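PDB 3QW3: orotidine-5-phosphate decarboxylase/orotate phosphoribosyltransferase, putative (Ompdcase-oprtase, putative), which probably catalyses conversion of orotidine 5'-phosphate to UMP and CO2, this chain being the decarboxylase part of a longer protein that also has a phosphoribosyltransferase part. Local coordinates for residues A[135-140]-A[177-182]; A[18-23]-A[35-40]; A[90-95]-A[120-125]. One frame throughout, in Å; residues are numbered along the deposited sequence. Where two conformers were deposited one is given.

How the interactions relate
The three contacts belong to one TIM-barrel domain and follow the chain in the order interaction 2, interaction 3, interaction 1. Interaction 2 packs helix 27-41 on strand 16-20, interaction 3 joins helices 89-102 and 116-123 on the outer layer, and interaction 1 ties the ends of the adjacent strands 129-135 and 172-176. Their centres lie about 25 Å (1 and 2), 27 Å (1 and 3) and 28 Å (2 and 3) apart, and none touches another; the nearest atoms of 2 and 3 are about 17 Å apart. They lie in separate places and differ in kind: strand ends, strand against helix, helix against helix. Interactions 1 and 3 also touch the second subunit, whereas interaction 2 meets no other chain.

Interaction 1 of 3, residues A[135-140]-A[177-182]; sequences KTSNKG and GATDPV
Lys135 and Gly177 form a backbone contact between two neighbouring parallel strands just where both run out, and Ser137 and Thr179 extend it into the loops that follow. Gly177 N gives its hydrogen to Lys135 O over 2.8 Å, with an N-H...O angle of 152°. Lys135 is also backbone-bonded to Val175, so the Gly177 bond carries the sheet pairing one step past the end of strand 172-176.

Further out the evidence is thinner. Thr179 OG1 reaches Ser137 OG at 3.2 Å as donor in a weak bond. Ser137 was deposited in two conformers, so this link is doubtful as a constant feature; in the conformer described, Ser137 OG also lies 3.6 Å from Gly177 CA.

In this (beta/alpha)8 TIM barrel the contact is at the C-terminal rim of the strands, the end where enzymes of this fold carry their active sites. The Lys135 chain bends at chi2 (73°) and again at chi4 (66°), bringing Lys135 NZ to 3.2 Å from Thr136 O, above the carbonyl plane; its stronger partner is Ser141 OG. Lys135 NZ is 5.2 Å from Asp180 OD2, too far for a salt bridge, though the opposite charges may attract. Asp180 is the N-cap of helix 181-190: its OD1 accepts a weak bond from Val182 N at 3.4 Å, and OD2 takes another weak one from Ala183 N. Beyond Ser137 the loop leaves this neighbour and turns to the second subunit, where Asp117 of that subunit accepts a hydrogen bond from Gly140 N.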
ATOM      1  N   LYS A 135      13.577   5.373   2.020  1.00 18.89           N
ATOM      2  CA  LYS A 135      14.233   5.838   0.810  1.00 20.85           C
ATOM      3  C   LYS A 135      14.291   4.705  -0.194  1.00 21.84           C
ATOM      4  O   LYS A 135      14.882   3.662   0.077  1.00 22.41           O
ATOM      5  CB  LYS A 135      15.643   6.353   1.129  1.00 21.14           C
ATOM      6  CG  LYS A 135      16.424   6.860  -0.086  1.00 22.62           C
ATOM      7  CD  LYS A 135      15.884   8.194  -0.590  1.00 24.82           C
ATOM      8  CE  LYS A 135      16.799   8.808  -1.652  1.00 26.67           C
ATOM      9  NZ  LYS A 135      16.862   8.016  -2.921  1.00 29.04           N
ATOM     10  N   THR A 136      13.667   4.910  -1.348  1.00 23.22           N
ATOM     11  CA  THR A 136      13.715   3.935  -2.435  1.00 24.65           C
ATOM     12  C   THR A 136      14.552   4.482  -3.602  1.00 26.16           C
ATOM     13  O   THR A 136      14.752   5.694  -3.711  1.00 26.34           O
ATOM     14  CB  THR A 136      12.294   3.483  -2.863  1.00 24.42           C
ATOM     15  OG1 THR A 136      11.512   4.625  -3.228  1.00 23.94           O
ATOM     16  CG2 THR A 136      11.605   2.769  -1.709  1.00 24.04           C
ATOM     17  N   SER A 137      15.030   3.586  -4.466  1.00 27.71           N
ATOM     18  CA  SER A 137      16.018   3.961  -5.479  0.70 28.64           C
ATOM     19  C   SER A 137      15.446   4.383  -6.832  1.00 28.95           C
ATOM     20  O   SER A 137      16.165   4.948  -7.669  1.00 29.41           O
ATOM     21  CB  SER A 137      17.045   2.839  -5.648  0.70 28.81           C
ATOM     22  OG  SER A 137      17.814   2.695  -4.463  0.70 29.66           O
ATOM     23  N   ASN A 138      14.155   4.130  -7.042  1.00 29.33           N
ATOM     24  CA  ASN A 138      13.483   4.469  -8.296  1.00 29.81           C
ATOM     25  C   ASN A 138      13.417   5.983  -8.556  1.00 30.55           C
ATOM     26  O   ASN A 138      13.518   6.785  -7.624  1.00 30.88           O
ATOM     27  CB  ASN A 138      12.085   3.832  -8.335  1.00 29.47           C
ATOM     28  CG  ASN A 138      11.175   4.336  -7.221  1.00 28.82           C
ATOM     29  OD1 ASN A 138      10.231   5.084  -7.474  1.00 28.66           O
ATOM     30  ND2 ASN A 138      11.464   3.943  -5.987  1.00 26.93           N
ATOM     31  N   LYS A 139      13.256   6.364  -9.823  1.00 31.21           N
ATOM     32  CA  LYS A 139      13.244   7.773 -10.236  1.00 31.85           C
ATOM     33  C   LYS A 139      12.231   8.634  -9.479  1.00 32.19           C
ATOM     34  O   LYS A 139      12.485   9.813  -9.204  1.00 32.48           O
ATOM     35  N   GLY A 140      11.095   8.034  -9.132  1.00 32.35           N
ATOM     36  CA  GLY A 140      10.023   8.731  -8.420  1.00 32.42           C
ATOM     37  C   GLY A 140      10.388   9.187  -7.022  1.00 32.48           C
ATOM     38  O   GLY A 140       9.693  10.025  -6.442  1.00 32.47           O
ATOM     39  N   GLY A 177      17.020   1.876   0.094  1.00 20.28           N
ATOM     40  CA  GLY A 177      17.692   1.351  -1.098  1.00 22.49           C
ATOM     41  C   GLY A 177      19.210   1.358  -1.012  1.00 24.40           C
ATOM     42  O   GLY A 177      19.792   2.144  -0.269  1.00 24.71           O
ATOM     43  N   ALA A 178      19.845   0.473  -1.778  1.00 26.06           N
ATOM     44  CA  ALA A 178      21.307   0.352  -1.796  1.00 27.94           C
ATOM     45  C   ALA A 178      21.990   1.285  -2.807  1.00 29.12           C
ATOM     46  O   ALA A 178      23.194   1.535  -2.705  1.00 29.77           O
ATOM     47  CB  ALA A 178      21.713  -1.099  -2.055  1.00 27.95           C
ATOM     48  N   THR A 179      21.216   1.809  -3.758  1.00 30.39           N
ATOM     49  CA  THR A 179      21.764   2.552  -4.908  1.00 31.56           C
ATOM     50  C   THR A 179      22.371   3.916  -4.560  1.00 31.84           C
ATOM     51  O   THR A 179      23.197   4.440  -5.319  1.00 32.26           O
ATOM     52  CB  THR A 179      20.712   2.699  -6.045  1.00 31.67           C
ATOM     53  OG1 THR A 179      20.073   1.439  -6.270  1.00 33.00           O
ATOM     54  CG2 THR A 179      21.361   3.158  -7.352  1.00 32.41           C
ATOM     55  N   ASP A 180      21.973   4.493  -3.427  1.00 31.96           N
ATOM     56  CA  ASP A 180      22.646   5.692  -2.922  1.00 31.87           C
ATOM     57  C   ASP A 180      23.137   5.534  -1.481  1.00 31.15           C
ATOM     58  O   ASP A 180      22.347   5.626  -0.535  1.00 31.08           O
ATOM     59  CB  ASP A 180      21.776   6.944  -3.064  1.00 32.45           C
ATOM     60  CG  ASP A 180      22.529   8.217  -2.692  1.00 33.91           C
ATOM     61  OD1 ASP A 180      23.762   8.288  -2.927  1.00 36.55           O
ATOM     62  OD2 ASP A 180      21.891   9.150  -2.167  1.00 36.44           O
ATOM     63  N   PRO A 181      24.455   5.316  -1.313  1.00 30.31           N
ATOM     64  CA  PRO A 181      25.058   5.144   0.003  1.00 29.61           C
ATOM     65  C   PRO A 181      25.083   6.432   0.824  1.00 28.84           C
ATOM     66  O   PRO A 181      25.108   6.366   2.049  1.00 28.59           O
ATOM     67  CB  PRO A 181      26.485   4.693  -0.321  1.00 29.75           C
ATOM     68  CG  PRO A 181      26.762   5.253  -1.671  1.00 30.10           C
ATOM     69  CD  PRO A 181      25.453   5.216  -2.396  1.00 30.42           C
ATOM     70  N   VAL A 182      25.082   7.588   0.157  1.00 28.10           N
ATOM     71  CA  VAL A 182      25.043   8.871   0.864  1.00 27.51           C
ATOM     72  C   VAL A 182      23.706   9.025   1.597  1.00 26.84           C
ATOM     73  O   VAL A 182      23.674   9.437   2.758  1.00 26.44           O
ATOM     74  CB  VAL A 182      25.329  10.080  -0.076  1.00 27.74           C
ATOM     75  CG1 VAL A 182      25.137  11.404   0.661  1.00 28.08           C
ATOM     76  CG2 VAL A 182      26.752  10.001  -0.636  1.00 28.54           C
TER

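Interaction 2 of 3, residues A[18-23]-A[35-40]; sequences VGLDPR and KRLIEQ
Val18 and Leu20 on strand 16-20 pack against Leu37 and Ile38 on helix 27-41, the axes of the two short segments passing 9.7 Å apart and running nearly antiparallel, at 170°. The closest backbone pairing is Leu20 with Leu37, whose CA atoms are 8.1 Å apart, so the gap is bridged by side chains, one of which also reaches a strand carbonyl, and no hydrogen bond crosses it.

Leu37 carries most of the contact through one methyl. With CG anti to the backbone N (chi1 -170°), its branch extends toward the strand, and CD2 meets three successive residues there. Leu37 CD2 lies 4.1 Å from Val18 CG1, where the two side chains meet at a slant. Leu37 CD2 is also 3.8 Å from Gly19 O, a van der Waals approach to the backbone. Against Leu20 the two leucines run past each other in opposite directions, Leu20 CD2 and Leu37 CD2 being 3.9 Å apart.

The strand and helix are the first two elements of a beta-alpha-beta crossover completed by strand 47-50, the repeating topology of a TIM barrel, and this contact is part of the interface between the inner barrel and the outer helices. The other branch of Leu20 serves a second partner. Leu20 CD1 comes to 4.2 Å from Ile38 CD1, the side chains crossing at about a right angle, so the forked end of Leu20 divides its two methyls between two consecutive helix residues. Tyr48 on strand 47-50 touches Val18, Leu20 and Ile38, linking the return strand to the same apolar layer. Val69 of helix 60-72 packs on Leu20.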
ATOM      1  N   VAL A  18      16.394 -13.412   0.886  1.00 14.87           N
ATOM      2  CA  VAL A  18      16.133 -13.994  -0.429  1.00 14.82           C
ATOM      3  C   VAL A  18      14.716 -13.640  -0.882  1.00 15.08           C
ATOM      4  O   VAL A  18      13.730 -14.046  -0.264  1.00 15.16           O
ATOM      5  CB  VAL A  18      16.335 -15.529  -0.436  1.00 14.85           C
ATOM      6  CG1 VAL A  18      16.091 -16.107  -1.827  1.00 14.75           C
ATOM      7  CG2 VAL A  18      17.738 -15.902   0.072  1.00 14.87           C
ATOM      8  N   GLY A  19      14.623 -12.874  -1.964  1.00 15.67           N
ATOM      9  CA  GLY A  19      13.322 -12.522  -2.526  1.00 15.92           C
ATOM     10  C   GLY A  19      12.637 -13.726  -3.142  1.00 16.57           C
ATOM     11  O   GLY A  19      13.286 -14.562  -3.779  1.00 16.90           O
ATOM     12  N   LEU A  20      11.329 -13.838  -2.936  1.00 16.46           N
ATOM     13  CA  LEU A  20      10.561 -14.879  -3.595  1.00 17.24           C
ATOM     14  C   LEU A  20       9.588 -14.199  -4.541  1.00 17.84           C
ATOM     15  O   LEU A  20       8.506 -13.760  -4.138  1.00 18.14           O
ATOM     16  CB  LEU A  20       9.864 -15.794  -2.586  1.00 16.74           C
ATOM     17  CG  LEU A  20      10.832 -16.549  -1.659  1.00 16.60           C
ATOM     18  CD1 LEU A  20      10.065 -17.293  -0.581  1.00 16.57           C
ATOM     19  CD2 LEU A  20      11.741 -17.495  -2.446  1.00 16.46           C
ATOM     20  N   ASP A  21      10.028 -14.089  -5.791  1.00 18.68           N
ATOM     21  CA  ASP A  21       9.348 -13.326  -6.830  1.00 19.78           C
ATOM     22  C   ASP A  21       9.145 -14.242  -8.041  1.00 20.64           C
ATOM     23  O   ASP A  21       9.830 -14.095  -9.055  1.00 20.45           O
ATOM     24  CB  ASP A  21      10.205 -12.113  -7.218  1.00 19.62           C
ATOM     25  CG  ASP A  21      10.586 -11.258  -6.025  1.00 20.92           C
ATOM     26  OD1 ASP A  21       9.770 -10.418  -5.610  1.00 21.67           O
ATOM     27  OD2 ASP A  21      11.713 -11.418  -5.500  1.00 22.24           O
ATOM     28  N   PRO A  22       8.204 -15.196  -7.934  1.00 21.91           N
ATOM     29  CA  PRO A  22       8.092 -16.255  -8.943  1.00 22.89           C
ATOM     30  C   PRO A  22       7.773 -15.725 -10.344  1.00 24.02           C
ATOM     31  O   PRO A  22       6.937 -14.832 -10.489  1.00 24.28           O
ATOM     32  CB  PRO A  22       6.948 -17.127  -8.417  1.00 23.16           C
ATOM     33  CG  PRO A  22       6.171 -16.243  -7.498  1.00 22.46           C
ATOM     34  CD  PRO A  22       7.180 -15.327  -6.881  1.00 21.88           C
ATOM     35  N   ARG A  23       8.454 -16.273 -11.350  1.00 25.19           N
ATOM     36  CA  ARG A  23       8.204 -15.932 -12.755  1.00 26.27           C
ATOM     37  C   ARG A  23       7.220 -16.905 -13.411  1.00 27.21           C
ATOM     38  O   ARG A  23       6.766 -16.675 -14.538  1.00 27.14           O
ATOM     39  CB  ARG A  23       9.517 -15.909 -13.544  1.00 26.62           C
ATOM     40  N   LYS A  35       9.708 -23.213  -3.767  1.00 23.00           N
ATOM     41  CA  LYS A  35      10.229 -24.335  -2.974  1.00 23.20           C
ATOM     42  C   LYS A  35      11.652 -24.728  -3.393  1.00 23.13           C
ATOM     43  O   LYS A  35      12.519 -24.940  -2.536  1.00 23.15           O
ATOM     44  CB  LYS A  35       9.286 -25.535  -3.037  1.00 23.34           C
ATOM     45  CG  LYS A  35       8.061 -25.403  -2.143  1.00 24.49           C
ATOM     46  CD  LYS A  35       7.137 -26.602  -2.311  1.00 26.30           C
ATOM     47  CE  LYS A  35       6.075 -26.640  -1.218  1.00 27.05           C
ATOM     48  N   ARG A  36      11.887 -24.797  -4.702  1.00 23.08           N
ATOM     49  CA  ARG A  36      13.217 -25.080  -5.260  1.00 23.09           C
ATOM     50  C   ARG A  36      14.249 -24.033  -4.831  1.00 22.55           C
ATOM     51  O   ARG A  36      15.356 -24.386  -4.423  1.00 22.09           O
ATOM     52  CB  ARG A  36      13.153 -25.176  -6.791  1.00 23.47           C
ATOM     53  CG  ARG A  36      14.468 -25.537  -7.479  1.00 26.21           C
ATOM     54  CD  ARG A  36      14.278 -25.634  -8.993  1.00 28.95           C
ATOM     55  NE  ARG A  36      15.434 -26.225  -9.665  1.00 32.30           N
ATOM     56  N   LEU A  37      13.882 -22.752  -4.908  1.00 21.74           N
ATOM     57  CA  LEU A  37      14.793 -21.680  -4.505  1.00 21.20           C
ATOM     58  C   LEU A  37      15.080 -21.704  -2.999  1.00 20.87           C
ATOM     59  O   LEU A  37      16.208 -21.449  -2.578  1.00 20.87           O
ATOM     60  CB  LEU A  37      14.262 -20.301  -4.935  1.00 21.16           C
ATOM     61  CG  LEU A  37      15.227 -19.117  -4.799  1.00 21.14           C
ATOM     62  CD1 LEU A  37      16.499 -19.315  -5.630  1.00 20.65           C
ATOM     63  CD2 LEU A  37      14.534 -17.820  -5.205  1.00 20.56           C
ATOM     64  N   ILE A  38      14.061 -22.017  -2.198  1.00 20.75           N
ATOM     65  CA  ILE A  38      14.235 -22.145  -0.750  1.00 20.76           C
ATOM     66  C   ILE A  38      15.214 -23.281  -0.449  1.00 20.95           C
ATOM     67  O   ILE A  38      16.134 -23.116   0.356  1.00 20.81           O
ATOM     68  CB  ILE A  38      12.893 -22.384  -0.013  1.00 20.72           C
ATOM     69  CG1 ILE A  38      12.017 -21.126  -0.068  1.00 20.97           C
ATOM     70  CG2 ILE A  38      13.140 -22.773   1.448  1.00 21.10           C
ATOM     71  CD1 ILE A  38      10.544 -21.388   0.218  1.00 20.57           C
ATOM     72  N   GLU A  39      15.021 -24.416  -1.117  1.00 20.96           N
ATOM     73  CA  GLU A  39      15.909 -25.576  -0.959  1.00 21.23           C
ATOM     74  C   GLU A  39      17.362 -25.231  -1.296  1.00 21.21           C
ATOM     75  O   GLU A  39      18.286 -25.672  -0.606  1.00 21.92           O
ATOM     76  CB  GLU A  39      15.417 -26.750  -1.819  1.00 21.39           C
ATOM     77  N   GLN A  40      17.557 -24.428  -2.339  1.00 20.75           N
ATOM     78  CA  GLN A  40      18.899 -24.040  -2.786  1.00 20.69           C
ATOM     79  C   GLN A  40      19.602 -23.020  -1.883  1.00 20.39           C
ATOM     80  O   GLN A  40      20.836 -22.978  -1.835  1.00 20.53           O
ATOM     81  CB  GLN A  40      18.846 -23.498  -4.216  1.00 20.76           C
ATOM     82  CG  GLN A  40      18.498 -24.534  -5.269  1.00 22.48           C
ATOM     83  CD  GLN A  40      18.117 -23.914  -6.597  1.00 23.82           C
ATOM     84  OE1 GLN A  40      17.557 -22.820  -6.647  1.00 23.55           O
ATOM     85  NE2 GLN A  40      18.411 -24.618  -7.683  1.00 26.07           N
TER

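Interaction 3 of 3, residues A[90-95]-A[120-125]; sequences DTADAY and QPFMRY
Ala92 and Tyr95 of helix 89-102 pack tightly on Pro121 and Phe122 of helix 116-123, while Asp93 beside them meets Pro121 directly and its neighbours through water. On the buried side Ala92 CB sits 3.7 Å from Pro121 CG. Phe122 CZ lies 3.7 Å from Tyr95 CB, which comes in at the edge of the phenyl ring, near its plane. Arg85 and Val130 on barrel strands also touch Phe122, placing this patch between the helices and the sheet.

The other side is wetter. Asp93 crosses Pro121 at about a right angle, Asp93 OD1 being 3.3 Å from Pro121 CB. Water 1 donates to Asp93 OD1 at 2.8 Å and to Pro121 O at 2.7 Å, and weakly accepts from Arg124 NH1. Water 2, whose oxygen is 2.6 Å from Tyr125 OH, donates to Asp93 O. Water 3 donates to Asp93 OD1 at 2.7 Å and weakly to Gln120 OE1.

The direct contact is thus largely apolar, with water joining the polar groups across it; the opposite charges of Asp93 OD1 and Arg124 NH1, 5.0 Å apart and not in contact, may attract across the water that bridges them.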
ATOM      1  N   ASP A  90     -10.005  -0.326  11.046  1.00 23.94           N
ATOM      2  CA  ASP A  90     -10.355  -1.723  10.787  1.00 23.83           C
ATOM      3  C   ASP A  90      -9.690  -2.283   9.538  1.00 22.74           C
ATOM      4  O   ASP A  90      -9.393  -3.478   9.474  1.00 22.82           O
ATOM      5  CB  ASP A  90     -11.877  -1.891  10.655  1.00 24.79           C
ATOM      6  CG  ASP A  90     -12.624  -1.596  11.947  1.00 27.49           C
ATOM      7  OD1 ASP A  90     -11.983  -1.313  12.987  1.00 31.00           O
ATOM      8  OD2 ASP A  90     -13.875  -1.653  11.913  1.00 32.00           O
ATOM      9  N   THR A  91      -9.480  -1.426   8.539  1.00 21.48           N
ATOM     10  CA  THR A  91      -8.872  -1.850   7.283  1.00 20.18           C
ATOM     11  C   THR A  91      -7.429  -2.279   7.522  1.00 19.22           C
ATOM     12  O   THR A  91      -7.042  -3.375   7.133  1.00 18.88           O
ATOM     13  CB  THR A  91      -8.950  -0.753   6.207  1.00 19.85           C
ATOM     14  OG1 THR A  91     -10.313  -0.329   6.066  1.00 19.63           O
ATOM     15  CG2 THR A  91      -8.441  -1.276   4.867  1.00 19.52           C
ATOM     16  N   ALA A  92      -6.650  -1.418   8.172  1.00 18.98           N
ATOM     17  CA  ALA A  92      -5.269  -1.751   8.521  1.00 18.77           C
ATOM     18  C   ALA A  92      -5.206  -2.963   9.460  1.00 18.89           C
ATOM     19  O   ALA A  92      -4.324  -3.812   9.311  1.00 18.63           O
ATOM     20  CB  ALA A  92      -4.564  -0.557   9.128  1.00 19.06           C
ATOM     21  N   ASP A  93      -6.153  -3.054  10.402  1.00 18.93           N
ATOM     22  CA  ASP A  93      -6.266  -4.239  11.275  1.00 19.08           C
ATOM     23  C   ASP A  93      -6.427  -5.512  10.460  1.00 18.53           C
ATOM     24  O   ASP A  93      -5.846  -6.544  10.801  1.00 18.47           O
ATOM     25  CB  ASP A  93      -7.462  -4.136  12.235  1.00 19.60           C
ATOM     26  CG  ASP A  93      -7.241  -3.157  13.376  1.00 21.58           C
ATOM     27  OD1 ASP A  93      -6.080  -2.831  13.713  1.00 23.55           O
ATOM     28  OD2 ASP A  93      -8.260  -2.723  13.959  1.00 23.26           O
ATOM     29  N   ALA A  94      -7.234  -5.442   9.396  1.00 17.55           N
ATOM     30  CA  ALA A  94      -7.485  -6.589   8.532  1.00 16.79           C
ATOM     31  C   ALA A  94      -6.233  -7.018   7.764  1.00 16.21           C
ATOM     32  O   ALA A  94      -5.942  -8.210   7.673  1.00 16.07           O
ATOM     33  CB  ALA A  94      -8.636  -6.303   7.565  1.00 16.87           C
ATOM     34  N   TYR A  95      -5.496  -6.049   7.225  1.00 15.92           N
ATOM     35  CA  TYR A  95      -4.225  -6.338   6.561  1.00 15.61           C
ATOM     36  C   TYR A  95      -3.252  -7.011   7.538  1.00 15.67           C
ATOM     37  O   TYR A  95      -2.548  -7.950   7.167  1.00 15.52           O
ATOM     38  CB  TYR A  95      -3.570  -5.060   6.030  1.00 15.38           C
ATOM     39  CG  TYR A  95      -4.114  -4.500   4.722  1.00 14.77           C
ATOM     40  CD1 TYR A  95      -4.349  -3.135   4.588  1.00 15.16           C
ATOM     41  CD2 TYR A  95      -4.350  -5.321   3.611  1.00 15.04           C
ATOM     42  CE1 TYR A  95      -4.816  -2.592   3.394  1.00 14.81           C
ATOM     43  CE2 TYR A  95      -4.829  -4.780   2.402  1.00 14.03           C
ATOM     44  CZ  TYR A  95      -5.060  -3.416   2.315  1.00 14.70           C
ATOM     45  OH  TYR A  95      -5.518  -2.857   1.144  1.00 15.20           O
ATOM     46  N   GLN A 120       0.278   1.988  13.468  1.00 21.46           N
ATOM     47  CA  GLN A 120      -0.026   1.359  14.758  1.00 22.24           C
ATOM     48  C   GLN A 120      -0.690  -0.030  14.667  1.00 21.91           C
ATOM     49  O   GLN A 120      -0.298  -0.935  15.404  1.00 21.84           O
ATOM     50  CB  GLN A 120      -0.829   2.320  15.652  1.00 22.52           C
ATOM     51  CG  GLN A 120      -1.021   1.852  17.102  1.00 25.36           C
ATOM     52  CD  GLN A 120      -2.275   1.006  17.309  1.00 29.05           C
ATOM     53  OE1 GLN A 120      -3.119   0.870  16.414  1.00 31.05           O
ATOM     54  NE2 GLN A 120      -2.402   0.432  18.506  1.00 30.82           N
ATOM     55  N   PRO A 121      -1.685  -0.216  13.766  1.00 21.58           N
ATOM     56  CA  PRO A 121      -2.309  -1.541  13.653  1.00 21.47           C
ATOM     57  C   PRO A 121      -1.339  -2.664  13.275  1.00 21.45           C
ATOM     58  O   PRO A 121      -1.596  -3.825  13.580  1.00 21.42           O
ATOM     59  CB  PRO A 121      -3.353  -1.339  12.550  1.00 21.66           C
ATOM     60  CG  PRO A 121      -3.688   0.104  12.642  1.00 21.70           C
ATOM     61  CD  PRO A 121      -2.380   0.766  12.912  1.00 21.66           C
ATOM     62  N   PHE A 122      -0.241  -2.325  12.608  1.00 21.57           N
ATOM     63  CA  PHE A 122       0.800  -3.309  12.341  1.00 22.09           C
ATOM     64  C   PHE A 122       1.760  -3.404  13.526  1.00 22.39           C
ATOM     65  O   PHE A 122       2.102  -4.503  13.969  1.00 22.94           O
ATOM     66  CB  PHE A 122       1.543  -2.973  11.048  1.00 22.06           C
ATOM     67  CG  PHE A 122       0.659  -2.956   9.836  1.00 22.51           C
ATOM     68  CD1 PHE A 122       0.217  -4.147   9.261  1.00 23.40           C
ATOM     69  CD2 PHE A 122       0.259  -1.750   9.272  1.00 24.42           C
ATOM     70  CE1 PHE A 122      -0.607  -4.135   8.137  1.00 23.26           C
ATOM     71  CE2 PHE A 122      -0.570  -1.728   8.146  1.00 24.44           C
ATOM     72  CZ  PHE A 122      -0.998  -2.922   7.579  1.00 23.39           C
ATOM     73  N   MET A 123       2.152  -2.254  14.062  1.00 22.70           N
ATOM     74  CA  MET A 123       3.186  -2.191  15.108  1.00 23.33           C
ATOM     75  C   MET A 123       2.726  -2.693  16.478  1.00 23.98           C
ATOM     76  O   MET A 123       3.552  -2.948  17.359  1.00 24.22           O
ATOM     77  CB  MET A 123       3.746  -0.771  15.216  1.00 23.22           C
ATOM     78  CG  MET A 123       4.440  -0.295  13.943  1.00 23.48           C
ATOM     79  SD  MET A 123       4.862   1.447  13.950  1.00 24.34           S
ATOM     80  CE  MET A 123       5.692   1.596  12.372  1.00 24.99           C
ATOM     81  N   ARG A 124       1.414  -2.847  16.654  1.00 24.47           N
ATOM     82  CA  ARG A 124       0.861  -3.309  17.933  1.00 25.22           C
ATOM     83  C   ARG A 124       1.141  -4.793  18.217  1.00 25.40           C
ATOM     84  O   ARG A 124       0.908  -5.271  19.334  1.00 25.59           O
ATOM     85  CB  ARG A 124      -0.639  -2.993  18.028  1.00 25.52           C
ATOM     86  CG  ARG A 124      -1.500  -3.656  16.970  1.00 27.34           C
ATOM     87  CD  ARG A 124      -2.953  -3.179  17.051  1.00 30.41           C
ATOM     88  NE  ARG A 124      -3.630  -3.642  18.263  1.00 33.74           N
ATOM     89  CZ  ARG A 124      -4.214  -4.830  18.396  1.00 35.38           C
ATOM     90  NH1 ARG A 124      -4.210  -5.701  17.394  1.00 36.46           N
ATOM     91  NH2 ARG A 124      -4.806  -5.148  19.540  1.00 36.37           N
ATOM     92  N   TYR A 125       1.628  -5.513  17.204  1.00 25.49           N
ATOM     93  CA  TYR A 125       2.060  -6.900  17.359  1.00 25.52           C
ATOM     94  C   TYR A 125       3.546  -6.890  17.728  1.00 25.61           C
ATOM     95  O   TYR A 125       4.394  -6.743  16.848  1.00 25.04           O
ATOM     96  CB  TYR A 125       1.908  -7.671  16.044  1.00 25.79           C
ATOM     97  CG  TYR A 125       0.502  -7.990  15.566  1.00 26.18           C
ATOM     98  CD1 TYR A 125      -0.342  -6.992  15.076  1.00 26.19           C
ATOM     99  CD2 TYR A 125       0.045  -9.307  15.542  1.00 27.31           C
ATOM    100  CE1 TYR A 125      -1.617  -7.294  14.617  1.00 26.29           C
ATOM    101  CE2 TYR A 125      -1.230  -9.621  15.083  1.00 27.76           C
ATOM    102  CZ  TYR A 125      -2.054  -8.608  14.622  1.00 27.68           C
ATOM    103  OH  TYR A 125      -3.315  -8.922  14.168  1.00 28.47           O
TER
HETATM  104  O   HOH W   1      -4.075  -4.649  14.252  1.00 24.69           O
HETATM  105  O   HOH W   2      -5.068  -7.006  13.781  1.00 28.33           O
HETATM  106  O   HOH W   3      -5.673  -1.399  15.947  1.00 40.27           O